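Local coordinates for HTH-type transcriptional regulator MmpR5 (Mycobacterium tuberculosis, PDB 4NB5), which represses transcription of its own gene and of genes for MmpS-MmpL transport systems by binding directly to their promoter regions, at residues B[15-20]-B[36-41]. Sequence-based numbering, arbitrary orientation.
Sequences DIMEFV and AGRLLG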
ATOM      1  N   ASP B  15      -5.475 -29.149  15.020  1.00 20.44           N
ATOM      2  CA  ASP B  15      -5.855 -28.073  15.919  1.00 16.01           C
ATOM      3  C   ASP B  15      -5.163 -26.796  15.490  1.00 13.10           C
ATOM      4  O   ASP B  15      -4.370 -26.787  14.549  1.00 13.20           O
ATOM      5  CB  ASP B  15      -5.571 -28.408  17.388  1.00 18.16           C
ATOM      6  CG  ASP B  15      -4.096 -28.572  17.692  1.00 31.99           C
ATOM      7  OD1 ASP B  15      -3.775 -29.297  18.656  1.00 38.99           O
ATOM      8  OD2 ASP B  15      -3.260 -27.973  16.989  1.00 26.08           O
ATOM      9  N   ILE B  16      -5.486 -25.716  16.180  1.00 14.94           N
ATOM     10  CA  ILE B  16      -4.986 -24.398  15.807  1.00 13.66           C
ATOM     11  C   ILE B  16      -3.467 -24.287  15.808  1.00 19.60           C
ATOM     12  O   ILE B  16      -2.899 -23.567  14.982  1.00 18.49           O
ATOM     13  CB  ILE B  16      -5.555 -23.315  16.738  1.00 19.57           C
ATOM     14  CG1 ILE B  16      -7.000 -22.991  16.366  1.00 25.55           C
ATOM     15  CG2 ILE B  16      -4.696 -22.061  16.683  1.00 52.79           C
ATOM     16  CD1 ILE B  16      -7.245 -22.855  14.887  1.00 34.41           C
ATOM     17  N   MET B  17      -2.779 -24.954  16.725  1.00 16.72           N
ATOM     18  CA  MET B  17      -1.339 -24.778  16.715  0.52 24.90           C
ATOM     19  C   MET B  17      -0.700 -25.496  15.531  1.00 18.75           C
ATOM     20  O   MET B  17       0.333 -25.041  15.052  1.00 17.30           O
ATOM     21  CB  MET B  17      -0.672 -25.146  18.043  0.52 37.18           C
ATOM     22  CG  MET B  17      -0.624 -23.983  19.046  0.52 37.92           C
ATOM     23  SD  MET B  17      -0.179 -22.351  18.367  0.52 35.49           S
ATOM     24  CE  MET B  17       1.565 -22.555  17.998  0.52 19.72           C
ATOM     25  N   GLU B  18      -1.324 -26.555  15.018  1.00 14.50           N
ATOM     26  CA  GLU B  18      -0.822 -27.206  13.813  1.00 12.12           C
ATOM     27  C   GLU B  18      -0.945 -26.265  12.607  1.00 11.75           C
ATOM     28  O   GLU B  18      -0.060 -26.202  11.754  1.00 15.19           O
ATOM     29  CB  GLU B  18      -1.575 -28.510  13.549  1.00 25.40           C
ATOM     30  CG  GLU B  18      -1.088 -29.264  12.323  1.00 41.36           C
ATOM     31  CD  GLU B  18      -1.743 -30.625  12.180  1.00 66.13           C
ATOM     32  OE1 GLU B  18      -1.375 -31.368  11.245  1.00 70.66           O
ATOM     33  OE2 GLU B  18      -2.623 -30.952  13.005  1.00 53.61           O
ATOM     34  N   PHE B  19      -2.046 -25.526  12.544  1.00  9.77           N
ATOM     35  CA  PHE B  19      -2.238 -24.539  11.486  1.00  7.72           C
ATOM     36  C   PHE B  19      -1.186 -23.425  11.593  1.00  7.60           C
ATOM     37  O   PHE B  19      -0.557 -23.039  10.600  1.00  8.98           O
ATOM     38  CB  PHE B  19      -3.650 -23.954  11.569  1.00  8.58           C
ATOM     39  CG  PHE B  19      -3.846 -22.738  10.717  1.00  8.92           C
ATOM     40  CD1 PHE B  19      -3.958 -22.851   9.340  1.00  9.60           C
ATOM     41  CD2 PHE B  19      -3.904 -21.481  11.294  1.00  8.59           C
ATOM     42  CE1 PHE B  19      -4.125 -21.728   8.561  1.00 10.34           C
ATOM     43  CE2 PHE B  19      -4.066 -20.359  10.523  1.00  7.91           C
ATOM     44  CZ  PHE B  19      -4.176 -20.477   9.158  1.00  7.66           C
ATOM     45  N   VAL B  20      -1.007 -22.899  12.799  1.00 10.45           N
ATOM     46  CA  VAL B  20      -0.048 -21.830  13.038  1.00 10.45           C
ATOM     47  C   VAL B  20       1.361 -22.293  12.655  1.00  9.36           C
ATOM     48  O   VAL B  20       2.104 -21.584  11.972  1.00 10.54           O
ATOM     49  CB  VAL B  20      -0.090 -21.371  14.506  1.00 10.34           C
ATOM     50  CG1 VAL B  20       1.091 -20.461  14.830  1.00 10.44           C
ATOM     51  CG2 VAL B  20      -1.396 -20.662  14.790  1.00  9.80           C
ATOM     52  N   ALA B  36       6.902 -14.506  11.289  1.00 10.42           N
ATOM     53  CA  ALA B  36       5.901 -13.760  10.538  1.00 12.65           C
ATOM     54  C   ALA B  36       4.742 -14.664  10.116  1.00  8.79           C
ATOM     55  O   ALA B  36       3.583 -14.276  10.221  1.00  9.40           O
ATOM     56  CB  ALA B  36       6.531 -13.105   9.321  1.00 15.43           C
ATOM     57  N   GLY B  37       5.063 -15.856   9.621  1.00  8.43           N
ATOM     58  CA  GLY B  37       4.046 -16.817   9.238  1.00  8.19           C
ATOM     59  C   GLY B  37       3.184 -17.255  10.413  1.00  8.53           C
ATOM     60  O   GLY B  37       1.962 -17.345  10.298  1.00  7.39           O
ATOM     61  N   ARG B  38       3.831 -17.547  11.539  1.00  8.56           N
ATOM     62  CA  ARG B  38       3.107 -17.967  12.742  1.00  7.42           C
ATOM     63  C   ARG B  38       2.214 -16.849  13.263  1.00  9.30           C
ATOM     64  O   ARG B  38       1.076 -17.093  13.670  1.00  9.07           O
ATOM     65  CB  ARG B  38       4.089 -18.427  13.827  1.00  9.66           C
ATOM     66  CG  ARG B  38       4.843 -19.700  13.468  1.00 11.14           C
ATOM     67  CD  ARG B  38       5.920 -20.025  14.506  1.00 11.10           C
ATOM     68  NE  ARG B  38       5.327 -20.365  15.800  1.00 13.87           N
ATOM     69  CZ  ARG B  38       5.713 -19.875  16.978  1.00 15.26           C
ATOM     70  NH1 ARG B  38       6.713 -19.004  17.074  1.00 15.36           N
ATOM     71  NH2 ARG B  38       5.084 -20.269  18.078  1.00 19.04           N
ATOM     72  N   LEU B  39       2.729 -15.619  13.236  1.00  9.63           N
ATOM     73  CA  LEU B  39       1.953 -14.451  13.642  1.00  6.58           C
ATOM     74  C   LEU B  39       0.717 -14.243  12.763  1.00  8.34           C
ATOM     75  O   LEU B  39      -0.382 -13.997  13.274  1.00  9.28           O
ATOM     76  CB  LEU B  39       2.831 -13.196  13.660  1.00  8.91           C
ATOM     77  CG  LEU B  39       2.094 -11.902  14.002  1.00 13.32           C
ATOM     78  CD1 LEU B  39       1.375 -12.013  15.335  1.00 15.08           C
ATOM     79  CD2 LEU B  39       3.060 -10.725  14.018  1.00 11.38           C
ATOM     80  N   LEU B  40       0.882 -14.359  11.444  1.00  7.56           N
ATOM     81  CA  LEU B  40      -0.256 -14.234  10.547  1.00  8.71           C
ATOM     82  C   LEU B  40      -1.257 -15.352  10.825  1.00  7.91           C
ATOM     83  O   LEU B  40      -2.457 -15.117  10.907  1.00  6.98           O
ATOM     84  CB  LEU B  40       0.198 -14.266   9.090  1.00  7.10           C
ATOM     85  CG  LEU B  40      -0.917 -14.168   8.043  1.00  7.08           C
ATOM     86  CD1 LEU B  40      -1.770 -12.926   8.245  1.00 11.43           C
ATOM     87  CD2 LEU B  40      -0.348 -14.190   6.638  1.00  6.83           C
ATOM     88  N   GLY B  41      -0.759 -16.575  10.980  1.00  9.06           N
ATOM     89  CA  GLY B  41      -1.626 -17.693  11.300  1.00  8.57           C
ATOM     90  C   GLY B  41      -2.408 -17.474  12.589  1.00  7.37           C
ATOM     91  O   GLY B  41      -3.613 -17.717  12.646  1.00  7.75           O
TER
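In this MarR-type regulator, Val20 of the first helix packs on Arg38 and Gly41 of the second, where the two run roughly antiparallel. The axes of 16-20 and 36-41 approach to 9.3 Å at an angle of 139°. Gly41 makes the close approach possible: with no side chain there, Val20 CA lies 4.8 Å from Gly41 CA. No hydrogen bond joins the two segments, and the contact is van der Waals packing.

Val20 spreads its two methyls over the backbone of the second helix. With Val20 CG1 anti to the backbone N (chi1 169°), this methyl meets Arg38 O at 3.6 Å and also touches Arg38 CB. Val20 CG2 rests against Gly41 C at 4.0 Å. The Arg38 side chain crosses Val20 at about a right angle, and Arg38 CG lies 3.6 Å from Val20 O. Phe19 brings its ring edge to the same glycine. Phe19 CE2 lies 3.4 Å from Gly41 O, which sits in the ring plane, and 3.7 Å from Gly41 CA. In one of its two modelled conformers, the exposed Met17 bends at chi2 and chi3 and brings Met17 CE loosely to the guanidinium edge, 4.2 Å from Arg38 NH2; this touch is doubtful. Arg38 NH2 donates a hydrogen bond to Leu60 O, which ties the arginine to the loop after helix 53-59.

Phe19 also packs on Leu44 and Val45, further along helix 34-45, and on Gly121 of the second subunit. Beyond the contact, Leu39 and Leu40 carry helix 34-45 onto Leu74 of helix 64-77, in the region inferred to form the helix-turn-helix motif.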